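FMN-dependent NADH:quinone oxidoreductase 1 (Bacillus anthracis, PDB 3U7I) probably reduces electrophilic quinones and cleaves the azo bond of aromatic azo compounds, as an FMN-dependent, NADH-using homodimeric flavoenzyme. Local coordinates at residues S20-K25 with I147-G152; H105-P110 with D158-V163; D115-I120 with A172-L177; M121-R124 with K128-E131. All blocks are in the same frame, centred on the assembly; numbering follows the deposited sequence. Where two conformers were deposited one is given.

Contact 1: S20-K25 with I147-G152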
loop_
_atom_site.group_PDB
_atom_site.type_symbol
_atom_site.label_atom_id
_atom_site.label_comp_id
_atom_site.label_asym_id
_atom_site.label_seq_id
_atom_site.Cartn_x
_atom_site.Cartn_y
_atom_site.Cartn_z
ATOM N N SER C 20 12.961 -8.137 -19.012
ATOM C CA SER C 20 13.364 -6.750 -19.243
ATOM C C SER C 20 13.149 -5.816 -18.040
ATOM O O SER C 20 13.507 -4.638 -18.096
ATOM C CB SER C 20 12.625 -6.193 -20.459
ATOM O OG SER C 20 11.227 -6.163 -20.226
ATOM N N SER C 21 12.562 -6.338 -16.963
ATOM C CA SER C 21 12.336 -5.555 -15.747
ATOM C C SER C 21 13.608 -5.481 -14.923
ATOM O O SER C 21 14.195 -6.518 -14.599
ATOM C CB SER C 21 11.231 -6.185 -14.898
ATOM O OG SER C 21 10.005 -6.218 -15.602
ATOM N N VAL C 22 14.025 -4.263 -14.575
ATOM C CA VAL C 22 15.255 -4.070 -13.797
ATOM C C VAL C 22 15.303 -4.906 -12.508
ATOM O O VAL C 22 16.296 -5.594 -12.244
ATOM C CB VAL C 22 15.515 -2.588 -13.480
ATOM C CG1 VAL C 22 16.755 -2.450 -12.611
ATOM C CG2 VAL C 22 15.686 -1.799 -14.769
ATOM N N SER C 23 14.230 -4.856 -11.721
ATOM C CA SER C 23 14.151 -5.642 -10.489
ATOM C C SER C 23 14.151 -7.157 -10.758
ATOM O O SER C 23 14.705 -7.933 -9.984
ATOM C CB SER C 23 12.940 -5.232 -9.645
ATOM O OG SER C 23 11.721 -5.475 -10.322
ATOM N N ILE C 24 13.539 -7.575 -11.859
ATOM C CA ILE C 24 13.543 -8.991 -12.231
ATOM C C ILE C 24 14.938 -9.457 -12.693
ATOM O O ILE C 24 15.380 -10.539 -12.315
ATOM C CB ILE C 24 12.453 -9.309 -13.286
ATOM C CG1 ILE C 24 11.056 -9.032 -12.703
ATOM C CG2 ILE C 24 12.564 -10.749 -13.753
ATOM C CD1 ILE C 24 9.920 -9.012 -13.727
ATOM N N LYS C 25 15.632 -8.637 -13.488
ATOM C CA LYS C 25 17.020 -8.922 -13.857
ATOM C C LYS C 25 17.902 -9.058 -12.628
ATOM O O LYS C 25 18.674 -10.007 -12.518
ATOM C CB LYS C 25 17.606 -7.835 -14.768
ATOM C CG LYS C 25 17.252 -8.000 -16.223
ATOM C CD LYS C 25 17.960 -6.995 -17.113
ATOM C CE LYS C 25 17.266 -6.935 -18.470
ATOM N NZ LYS C 25 18.192 -6.667 -19.612
ATOM N N ILE C 147 14.497 -6.469 -2.964
ATOM C CA ILE C 147 15.094 -6.001 -4.210
ATOM C C ILE C 147 14.146 -4.991 -4.850
ATOM O O ILE C 147 13.097 -5.357 -5.383
ATOM C CB ILE C 147 15.371 -7.175 -5.193
ATOM C CG1 ILE C 147 16.471 -8.086 -4.630
ATOM C CG2 ILE C 147 15.771 -6.641 -6.564
ATOM C CD1 ILE C 147 16.673 -9.364 -5.420
ATOM N N GLN C 148 14.530 -3.720 -4.825
ATOM C CA GLN C 148 13.653 -2.641 -5.301
ATOM C C GLN C 148 14.250 -1.829 -6.442
ATOM O O GLN C 148 15.337 -1.265 -6.303
ATOM C CB GLN C 148 13.300 -1.697 -4.136
ATOM C CG GLN C 148 12.476 -0.458 -4.515
ATOM C CD GLN C 148 12.169 0.425 -3.307
ATOM O OE1 GLN C 148 11.152 0.237 -2.629
ATOM N NE2 GLN C 148 13.051 1.386 -3.025
ATOM N N ALA C 149 13.535 -1.765 -7.567
ATOM C CA ALA C 149 13.934 -0.922 -8.696
ATOM C C ALA C 149 13.101 0.338 -8.668
ATOM O O ALA C 149 11.884 0.266 -8.474
ATOM C CB ALA C 149 13.722 -1.649 -10.019
ATOM N N SER C 150 13.740 1.491 -8.865
ATOM C CA SER C 150 13.032 2.767 -8.800
ATOM C C SER C 150 13.578 3.752 -9.813
ATOM O O SER C 150 14.764 3.725 -10.139
ATOM C CB SER C 150 13.107 3.371 -7.388
ATOM O OG SER C 150 14.448 3.634 -6.985
ATOM N N GLY C 151 12.702 4.623 -10.303
ATOM C CA GLY C 151 13.098 5.683 -11.208
ATOM C C GLY C 151 13.980 6.707 -10.520
ATOM O O GLY C 151 14.992 7.125 -11.074
ATOM N N GLY C 152 13.606 7.105 -9.308
ATOM C CA GLY C 152 14.352 8.118 -8.580
ATOM C C GLY C 152 15.436 7.550 -7.684
ATOM O O GLY C 152 15.610 6.331 -7.601
#

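Contact 2: H105-P110 with D158-V163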
loop_
_atom_site.group_PDB
_atom_site.type_symbol
_atom_site.label_atom_id
_atom_site.label_comp_id
_atom_site.label_asym_id
_atom_site.label_seq_id
_atom_site.Cartn_x
_atom_site.Cartn_y
_atom_site.Cartn_z
ATOM N N HIS C 105 6.459 2.097 -7.389
ATOM C CA HIS C 105 5.599 3.026 -8.104
ATOM C C HIS C 105 4.761 3.798 -7.106
ATOM O O HIS C 105 4.101 3.204 -6.249
ATOM C CB HIS C 105 4.694 2.307 -9.104
ATOM C CG HIS C 105 4.034 3.235 -10.082
ATOM N ND1 HIS C 105 4.729 4.211 -10.768
ATOM C CD2 HIS C 105 2.743 3.346 -10.477
ATOM C CE1 HIS C 105 3.894 4.879 -11.548
ATOM N NE2 HIS C 105 2.684 4.370 -11.393
ATOM N N ASN C 106 4.801 5.123 -7.213
ATOM C CA ASN C 106 4.023 5.995 -6.336
ATOM C C ASN C 106 4.312 5.817 -4.834
ATOM O O ASN C 106 3.410 5.890 -3.999
ATOM C CB ASN C 106 2.538 5.870 -6.670
ATOM C CG ASN C 106 2.243 6.325 -8.083
ATOM O OD1 ASN C 106 2.877 7.255 -8.581
ATOM N ND2 ASN C 106 1.304 5.658 -8.745
ATOM N N PHE C 107 5.589 5.570 -4.531
ATOM C CA PHE C 107 6.163 5.701 -3.190
ATOM C C PHE C 107 5.599 4.769 -2.127
ATOM O O PHE C 107 5.665 5.090 -0.937
ATOM C CB PHE C 107 6.081 7.152 -2.704
ATOM C CG PHE C 107 6.664 8.143 -3.671
ATOM C CD1 PHE C 107 8.029 8.360 -3.721
ATOM C CD2 PHE C 107 5.843 8.850 -4.537
ATOM C CE1 PHE C 107 8.569 9.272 -4.613
ATOM C CE2 PHE C 107 6.369 9.759 -5.433
ATOM C CZ PHE C 107 7.735 9.977 -5.471
ATOM N N ASN C 108 5.041 3.634 -2.545
ATOM C CA ASN C 108 4.510 2.643 -1.594
ATOM C C ASN C 108 4.606 1.255 -2.201
ATOM O O ASN C 108 4.915 1.114 -3.387
ATOM C CB ASN C 108 3.047 2.950 -1.227
ATOM C CG ASN C 108 2.706 2.619 0.232
ATOM O OD1 ASN C 108 3.243 1.669 0.831
ATOM N ND2 ASN C 108 1.788 3.403 0.808
ATOM N N ILE C 109 4.339 0.233 -1.394
ATOM C CA ILE C 109 4.344 -1.135 -1.887
ATOM C C ILE C 109 3.221 -1.328 -2.915
ATOM O O ILE C 109 2.175 -0.670 -2.829
ATOM C CB ILE C 109 4.195 -2.150 -0.733
ATOM C CG1 ILE C 109 2.835 -1.982 -0.027
ATOM C CG2 ILE C 109 5.358 -1.996 0.251
ATOM C CD1 ILE C 109 2.544 -3.042 1.024
ATOM N N PRO C 110 3.445 -2.212 -3.908
ATOM C CA PRO C 110 2.382 -2.564 -4.854
ATOM C C PRO C 110 1.111 -3.009 -4.129
ATOM O O PRO C 110 1.183 -3.655 -3.086
ATOM C CB PRO C 110 2.990 -3.737 -5.632
ATOM C CG PRO C 110 4.447 -3.480 -5.608
ATOM C CD PRO C 110 4.717 -2.891 -4.237
ATOM N N ASP C 158 17.051 13.180 1.416
ATOM C CA ASP C 158 16.246 14.341 1.054
ATOM C C ASP C 158 14.783 13.918 1.058
ATOM O O ASP C 158 14.418 12.958 1.736
ATOM C CB ASP C 158 16.652 14.872 -0.324
ATOM C CG ASP C 158 16.611 13.796 -1.399
ATOM O OD1 ASP C 158 16.174 12.665 -1.091
ATOM O OD2 ASP C 158 17.005 14.080 -2.553
ATOM N N TRP C 159 13.952 14.615 0.293
ATOM C CA TRP C 159 12.526 14.309 0.250
ATOM C C TRP C 159 12.267 12.862 -0.143
ATOM O O TRP C 159 11.475 12.175 0.505
ATOM C CB TRP C 159 11.791 15.259 -0.700
ATOM C CG TRP C 159 10.316 14.982 -0.825
ATOM C CD1 TRP C 159 9.332 15.372 0.038
ATOM C CD2 TRP C 159 9.659 14.267 -1.884
ATOM N NE1 TRP C 159 8.103 14.938 -0.412
ATOM C CE2 TRP C 159 8.277 14.260 -1.595
ATOM C CE3 TRP C 159 10.107 13.629 -3.050
ATOM C CZ2 TRP C 159 7.338 13.639 -2.425
ATOM C CZ3 TRP C 159 9.173 13.016 -3.873
ATOM C CH2 TRP C 159 7.806 13.029 -3.560
ATOM N N TYR C 160 12.929 12.394 -1.199
ATOM C CA TYR C 160 12.735 11.014 -1.662
ATOM C C TYR C 160 12.966 9.992 -0.546
ATOM O O TYR C 160 12.200 9.033 -0.401
ATOM C CB TYR C 160 13.623 10.701 -2.877
ATOM C CG TYR C 160 13.160 11.387 -4.146
ATOM C CD1 TYR C 160 13.524 12.702 -4.421
ATOM C CD2 TYR C 160 12.348 10.725 -5.060
ATOM C CE1 TYR C 160 13.095 13.337 -5.576
ATOM C CE2 TYR C 160 11.911 11.353 -6.215
ATOM C CZ TYR C 160 12.288 12.656 -6.470
ATOM O OH TYR C 160 11.852 13.280 -7.620
ATOM N N THR C 161 14.021 10.208 0.238
ATOM C CA THR C 161 14.337 9.332 1.361
ATOM C C THR C 161 13.181 9.320 2.355
ATOM O O THR C 161 12.840 8.280 2.904
ATOM C CB THR C 161 15.604 9.789 2.097
ATOM O OG1 THR C 161 16.630 10.090 1.145
ATOM C CG2 THR C 161 16.090 8.697 3.045
ATOM N N ASP C 162 12.587 10.488 2.576
ATOM C CA ASP C 162 11.505 10.632 3.538
ATOM C C ASP C 162 10.192 9.986 3.073
ATOM O O ASP C 162 9.402 9.534 3.902
ATOM C CB ASP C 162 11.288 12.105 3.878
ATOM C CG ASP C 162 12.511 12.738 4.508
ATOM O OD1 ASP C 162 13.299 11.996 5.134
ATOM O OD2 ASP C 162 12.689 13.972 4.377
ATOM N N VAL C 163 9.969 9.921 1.759
ATOM C CA VAL C 163 8.721 9.359 1.216
ATOM C C VAL C 163 8.870 7.960 0.619
ATOM O O VAL C 163 7.996 7.488 -0.110
ATOM C CB VAL C 163 8.050 10.306 0.182
ATOM C CG1 VAL C 163 7.737 11.633 0.831
ATOM C CG2 VAL C 163 8.928 10.496 -1.048
#

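Contact 3: D115-I120 with A172-L177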
loop_
_atom_site.group_PDB
_atom_site.type_symbol
_atom_site.label_atom_id
_atom_site.label_comp_id
_atom_site.label_asym_id
_atom_site.label_seq_id
_atom_site.Cartn_x
_atom_site.Cartn_y
_atom_site.Cartn_z
ATOM N N ASP C 115 -2.074 -6.747 -0.162
ATOM C CA ASP C 115 -2.927 -7.928 -0.020
ATOM C C ASP C 115 -2.142 -9.082 0.599
ATOM O O ASP C 115 -2.669 -9.828 1.433
ATOM C CB ASP C 115 -3.477 -8.394 -1.366
ATOM C CG ASP C 115 -4.530 -7.473 -1.912
ATOM O OD1 ASP C 115 -5.122 -6.708 -1.124
ATOM O OD2 ASP C 115 -4.780 -7.532 -3.131
ATOM N N TYR C 116 -0.890 -9.240 0.175
ATOM C CA TYR C 116 -0.056 -10.306 0.725
ATOM C C TYR C 116 0.199 -10.065 2.215
ATOM O O TYR C 116 0.128 -10.998 3.020
ATOM C CB TYR C 116 1.265 -10.440 -0.047
ATOM C CG TYR C 116 2.118 -11.606 0.412
ATOM C CD1 TYR C 116 1.846 -12.906 -0.012
ATOM C CD2 TYR C 116 3.187 -11.408 1.278
ATOM C CE1 TYR C 116 2.636 -13.984 0.416
ATOM C CE2 TYR C 116 3.976 -12.478 1.717
ATOM C CZ TYR C 116 3.702 -13.751 1.283
ATOM O OH TYR C 116 4.496 -14.796 1.724
HETATM N N MSE C 117 0.485 -8.820 2.588
HETATM C CA MSE C 117 0.673 -8.501 4.001
HETATM C C MSE C 117 -0.593 -8.864 4.766
HETATM O O MSE C 117 -0.522 -9.338 5.896
HETATM C CB MSE C 117 1.015 -7.017 4.220
HETATM C CG MSE C 117 2.309 -6.535 3.543
HETATM SE SE MSE C 117 3.877 -7.544 4.080
HETATM C CE MSE C 117 3.764 -7.228 6.014
ATOM N N ASP C 118 -1.748 -8.655 4.139
ATOM C CA ASP C 118 -3.035 -8.940 4.786
ATOM C C ASP C 118 -3.272 -10.451 5.002
ATOM O O ASP C 118 -4.093 -10.851 5.840
ATOM C CB ASP C 118 -4.206 -8.304 4.012
ATOM C CG ASP C 118 -4.199 -6.783 4.068
ATOM O OD1 ASP C 118 -3.554 -6.203 4.982
ATOM O OD2 ASP C 118 -4.841 -6.159 3.184
ATOM N N ASN C 119 -2.553 -11.275 4.240
ATOM C CA ASN C 119 -2.607 -12.738 4.367
ATOM C C ASN C 119 -1.672 -13.289 5.451
ATOM O O ASN C 119 -1.965 -14.311 6.074
ATOM C CB ASN C 119 -2.254 -13.400 3.033
ATOM C CG ASN C 119 -3.427 -13.449 2.069
ATOM O OD1 ASN C 119 -4.082 -14.482 1.936
ATOM N ND2 ASN C 119 -3.691 -12.335 1.382
ATOM N N ILE C 120 -0.545 -12.607 5.671
ATOM C CA ILE C 120 0.496 -13.123 6.560
ATOM C C ILE C 120 0.570 -12.446 7.939
ATOM O O ILE C 120 1.183 -12.989 8.861
ATOM C CB ILE C 120 1.885 -13.070 5.889
ATOM C CG1 ILE C 120 2.318 -11.617 5.693
ATOM C CG2 ILE C 120 1.869 -13.848 4.560
ATOM C CD1 ILE C 120 3.781 -11.458 5.421
ATOM N N ALA C 172 9.608 -1.931 8.837
ATOM C CA ALA C 172 8.821 -1.781 10.066
ATOM C C ALA C 172 7.988 -3.020 10.384
ATOM O O ALA C 172 8.049 -3.545 11.509
ATOM C CB ALA C 172 7.918 -0.536 9.983
HETATM N N MSE C 173 7.208 -3.476 9.397
HETATM C CA MSE C 173 6.315 -4.614 9.589
HETATM C C MSE C 173 7.118 -5.862 9.915
HETATM O O MSE C 173 6.793 -6.603 10.849
HETATM C CB MSE C 173 5.458 -4.858 8.352
HETATM C CG MSE C 173 4.452 -3.743 8.083
HETATM SE SE MSE C 173 3.251 -3.379 9.580
HETATM C CE MSE C 173 4.100 -1.789 10.299
ATOM N N PHE C 174 8.181 -6.100 9.155
ATOM C CA PHE C 174 8.935 -7.327 9.382
ATOM C C PHE C 174 9.683 -7.302 10.695
ATOM O O PHE C 174 9.776 -8.335 11.357
ATOM C CB PHE C 174 9.785 -7.726 8.173
ATOM C CG PHE C 174 8.949 -8.219 7.027
ATOM C CD1 PHE C 174 8.460 -9.513 7.023
ATOM C CD2 PHE C 174 8.585 -7.365 5.994
ATOM C CE1 PHE C 174 7.659 -9.960 5.987
ATOM C CE2 PHE C 174 7.787 -7.803 4.957
ATOM C CZ PHE C 174 7.319 -9.099 4.953
ATOM N N ASN C 175 10.161 -6.123 11.095
ATOM C CA ASN C 175 10.795 -5.984 12.408
ATOM C C ASN C 175 9.783 -6.259 13.517
ATOM O O ASN C 175 10.076 -6.938 14.513
ATOM C CB ASN C 175 11.439 -4.614 12.598
ATOM C CG ASN C 175 12.265 -4.545 13.875
ATOM O OD1 ASN C 175 13.474 -4.799 13.863
ATOM N ND2 ASN C 175 11.614 -4.211 14.986
ATOM N N PHE C 176 8.578 -5.735 13.324
ATOM C CA PHE C 176 7.477 -6.031 14.228
ATOM C C PHE C 176 7.249 -7.542 14.376
ATOM O O PHE C 176 7.149 -8.052 15.491
ATOM C CB PHE C 176 6.201 -5.332 13.764
ATOM C CG PHE C 176 4.977 -5.774 14.495
ATOM C CD1 PHE C 176 4.871 -5.583 15.867
ATOM C CD2 PHE C 176 3.928 -6.375 13.814
ATOM C CE1 PHE C 176 3.736 -5.990 16.553
ATOM C CE2 PHE C 176 2.790 -6.785 14.491
ATOM C CZ PHE C 176 2.697 -6.593 15.865
ATOM N N LEU C 177 7.162 -8.254 13.253
ATOM C CA LEU C 177 6.942 -9.696 13.277
ATOM C C LEU C 177 8.085 -10.436 13.968
ATOM O O LEU C 177 7.907 -11.561 14.433
ATOM C CB LEU C 177 6.735 -10.246 11.856
ATOM C CG LEU C 177 5.456 -9.783 11.147
ATOM C CD1 LEU C 177 5.224 -10.539 9.825
ATOM C CD2 LEU C 177 4.245 -9.914 12.080
#

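Contact 4: M121-R124 with K128-E131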
loop_
_atom_site.group_PDB
_atom_site.type_symbol
_atom_site.label_atom_id
_atom_site.label_comp_id
_atom_site.label_asym_id
_atom_site.label_seq_id
_atom_site.Cartn_x
_atom_site.Cartn_y
_atom_site.Cartn_z
HETATM N N MSE C 121 -0.036 -11.270 8.091
HETATM C CA MSE C 121 -0.102 -10.654 9.426
HETATM C C MSE C 121 -1.385 -11.072 10.130
HETATM O O MSE C 121 -2.430 -10.419 9.985
HETATM C CB MSE C 121 0.016 -9.131 9.362
HETATM C CG MSE C 121 1.406 -8.656 8.982
HETATM SE SE MSE C 121 1.490 -6.746 8.910
HETATM C CE MSE C 121 1.133 -6.369 10.795
ATOM N N ILE C 122 -1.289 -12.173 10.884
ATOM C CA ILE C 122 -2.445 -12.843 11.474
ATOM C C ILE C 122 -2.203 -13.077 12.964
ATOM O O ILE C 122 -1.161 -13.612 13.346
ATOM C CB ILE C 122 -2.709 -14.206 10.771
ATOM C CG1 ILE C 122 -2.939 -14.002 9.270
ATOM C CG2 ILE C 122 -3.888 -14.942 11.389
ATOM C CD1 ILE C 122 -4.167 -13.212 8.948
ATOM N N ALA C 123 -3.160 -12.666 13.801
ATOM C CA ALA C 123 -3.031 -12.812 15.251
ATOM C C ALA C 123 -2.993 -14.285 15.651
ATOM O O ALA C 123 -3.667 -15.126 15.045
ATOM C CB ALA C 123 -4.161 -12.082 15.973
ATOM N N ARG C 124 -2.199 -14.591 16.671
ATOM C CA ARG C 124 -2.029 -15.968 17.131
ATOM C C ARG C 124 -1.174 -16.807 16.169
ATOM O O ARG C 124 -0.877 -17.975 16.452
ATOM C CB ARG C 124 -3.397 -16.629 17.373
ATOM C CG ARG C 124 -4.087 -16.208 18.684
ATOM C CD ARG C 124 -5.597 -16.442 18.648
ATOM N NE ARG C 124 -5.938 -17.810 18.263
ATOM C CZ ARG C 124 -6.928 -18.132 17.431
ATOM N NH1 ARG C 124 -7.165 -19.406 17.134
ATOM N NH2 ARG C 124 -7.682 -17.181 16.893
ATOM N N LYS C 128 0.935 -11.632 18.186
ATOM C CA LYS C 128 -0.143 -11.777 19.151
ATOM C C LYS C 128 -0.397 -10.487 19.915
ATOM O O LYS C 128 0.506 -9.669 20.094
ATOM C CB LYS C 128 0.128 -12.934 20.121
ATOM C CG LYS C 128 1.220 -12.667 21.138
ATOM C CD LYS C 128 1.136 -13.674 22.269
ATOM C CE LYS C 128 2.301 -13.537 23.224
ATOM N NZ LYS C 128 2.059 -14.282 24.488
ATOM N N TYR C 129 -1.641 -10.307 20.344
ATOM C CA TYR C 129 -2.006 -9.174 21.179
ATOM C C TYR C 129 -1.676 -9.465 22.639
ATOM O O TYR C 129 -1.851 -10.590 23.108
ATOM C CB TYR C 129 -3.489 -8.850 21.018
ATOM C CG TYR C 129 -3.855 -8.409 19.622
ATOM C CD1 TYR C 129 -3.442 -7.177 19.132
ATOM C CD2 TYR C 129 -4.620 -9.219 18.795
ATOM C CE1 TYR C 129 -3.779 -6.763 17.845
ATOM C CE2 TYR C 129 -4.966 -8.814 17.508
ATOM C CZ TYR C 129 -4.543 -7.583 17.038
ATOM O OH TYR C 129 -4.881 -7.173 15.762
ATOM N N THR C 130 -1.173 -8.448 23.338
ATOM C CA THR C 130 -0.911 -8.525 24.772
ATOM C C THR C 130 -1.608 -7.353 25.462
ATOM O O THR C 130 -2.555 -6.783 24.911
ATOM C CB THR C 130 0.604 -8.508 25.090
ATOM O OG1 THR C 130 1.165 -7.235 24.740
ATOM C CG2 THR C 130 1.325 -9.604 24.319
ATOM N N GLU C 131 -1.139 -6.988 26.653
ATOM C CA GLU C 131 -1.749 -5.899 27.422
ATOM C C GLU C 131 -1.168 -4.531 27.075
ATOM O O GLU C 131 -1.891 -3.536 27.015
ATOM C CB GLU C 131 -1.602 -6.157 28.921
ATOM C CG GLU C 131 -2.280 -7.430 29.390
ATOM C CD GLU C 131 -1.656 -7.984 30.653
ATOM O OE1 GLU C 131 -0.929 -8.998 30.562
ATOM O OE2 GLU C 131 -1.891 -7.407 31.738
#

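Contact 1: S20-K25 with I147-G152
In this flavodoxin-like fold, the first turn of helix 22-37 is set against the C-terminal end of strand 143-149, with V22 and S23 leaning on A149 and I147. S21, V22 and S23 are predicted to bind FMN, consistent with the phosphate-binding loop that precedes the first helix in flavodoxins. The methyl of A149 does most of the touching from the strand: its CB lies 3.7 Å from S23 CB and equally close to S23 N, so it presses on backbone and side chain of the same residue. V22 flanks it, its CB 4.0 Å from A149 CB. With CG1 anti to the backbone N (chi1 177°), V22 brings that methyl alongside A149 as well. Two residues earlier on the strand, I147 points the same way, and in one of its two conformers CG2 lies 3.8 Å from S23 O. Q148, between them, turns to the far side of the sheet, where its amide bonds to S166 and E164. Only van der Waals contacts join the two segments. S23 also packs on V101 of the neighbouring strand 97-103 and on H13, so the helix start lies over strands 97-103 and 143-149. K25 N closes the first turn with a 2.8 Å bond to S21 O. S23 OG, placed by a chi1 of 63°, is buried by the contact with no partner in the model.

Contact 2: H105-P110 with D158-V163
The F107 ring meets W159, Y160 and V163 of the short helix 159-162 and the residue that follows it. W159 turns the edge of its six-membered ring toward the F107 face in an offset edge-to-face pair, with ring centroids 5.2 Å apart and planes at 74°. The closest atoms of that pair are F107 CZ and W159 CH2, at 3.6 Å. Y160 comes in near the plane of the F107 ring, its CD2 4.1 Å from F107 CE1 at the rim. V163 arrives obliquely, and its CG2 lies 3.5 Å from F107 CD1. The helix residues also brace one another: W159 CE3 sits 3.7 Å over the centre of one Y160 face, while V163 CG2 covers a W159 face toward its rim. One methyl therefore serves both F107 and W159. W159 can reach F107 because its CG is anti to the backbone N (chi1 178°), which brings the far end of the indole to F107. F107 itself is held out by a type I' beta turn from H105 to N108. At the base of its side chain CB packs 3.2 Å from V163 O, so the backbone just after the helix joins in too. F107 also touches M173 of the second subunit, and W159 meets F176 of that subunit, so the cluster borders the dimer interface. Within the chain, it ties the loop between strand 97-103 and helix 111-120 to helix 159-162, just ahead of helix 165-177.

Contact 3: D115-I120 with A172-L177
M117 and F174 join two helices that run nearly parallel, 8° between their directions, yet lie 12.7 Å apart at the closest approach of the short axes; long side chains fill the interval. Both methionines of the contact are selenomethionines. M117 SE lies 4.8 Å from the F174 ring centroid and 54° off the ring normal, an oblique Met-aromatic contact in which selenium stands in for sulfur. The nearest ring atom is F174 CZ, 3.9 Å from SE. Bends at chi2 and chi3 turn the end of the M117 chain, bringing CE to 3.7 Å from M173 CB while SE stays by the ring. These are the helices of successive beta-alpha-beta crossovers: 111-120 leads from strand 97-103 to 143-149 by way of the small sheet 127-129/134-136, and 165-177 leads on from 143-149 to 181-187, so they lie side by side on one face of the flavodoxin-like sheet. Farther along, I120 CD1 touches F174 CE1 at 4.2 Å, the two side chains crossing at about a right angle. I120 has a second role: its CG2 sits 3.7 Å above one face of Y116, toward the rim, and Y116 in turn packs on helix 76-94 and strand 6-11. On the side away from F174, N119 ND2 donates to D115 O at 2.7 Å, from above the carbonyl plane, with a further bond to P55 O. M173 reaches F107 of the second subunit, while D118 OD1 of this chain accepts from N106 ND2 of that subunit and forms a salt bridge with K114 of its own.

Contact 4: M121-R124 with K128-E131
A123 and Y129 make the side-chain contact here, joining the loop that leaves helix 111-120 to strand 127-129 of a small two-stranded antiparallel sheet. The methyl of A123 approaches the tyrosine ring obliquely and touches one side of it: A123 CB is 3.7 Å from Y129 CE2 and 4.0 Å from Y129 CD2. Y129 carries its CG anti to the carbonyl carbon (chi1 -64°), which swings the ring back toward A123 although the CB itself leaves the strand at an angle. The same ring meets F127 edge-to-face, so it has an aromatic neighbour as well as the methyl. Closer to the turn, the contact passes to the backbone, with R124 N 4.3 Å from K128 CA. Here R124 adopts a left-handed backbone conformation, and its side chain leaves on the side facing away from the strand. K128 starts differently, with a chi1 of 72°, and then runs nearly straight to NZ, carrying its charge away from the loop. The two cationic ends therefore diverge. At the other end of the loop M121 turns inward, packing on M173 and F176 of helix 165-177, while I122 N bonds to T126 OG1 within the short connection. No hydrogen bond or salt bridge joins 121-124 to 128-131, which implies that this exposed contact rests on apolar packing and on the short linker between the segments.

From the N terminus, helix 22-37 meets the end of strand 143-149 in contact 1, closing the longest loop. Contact 2 starts within that loop, at 105-110, and closes beyond it at helix 159-162; contact 3 likewise starts inside, on helix 111-120, and closes on helix 165-177. Contacts 1, 2 and 3 thus all cross one another. Contact 4 closes a short local turn and lies along the chain within the spans of the other three. It touches contact 3 through M121. Contact 1 sets the first helix on the sheet at the predicted FMN site; contact 2 ties the loop after strand 97-103 to helix 159-162, contact 3 pairs two crossover helices, and both reach the second subunit.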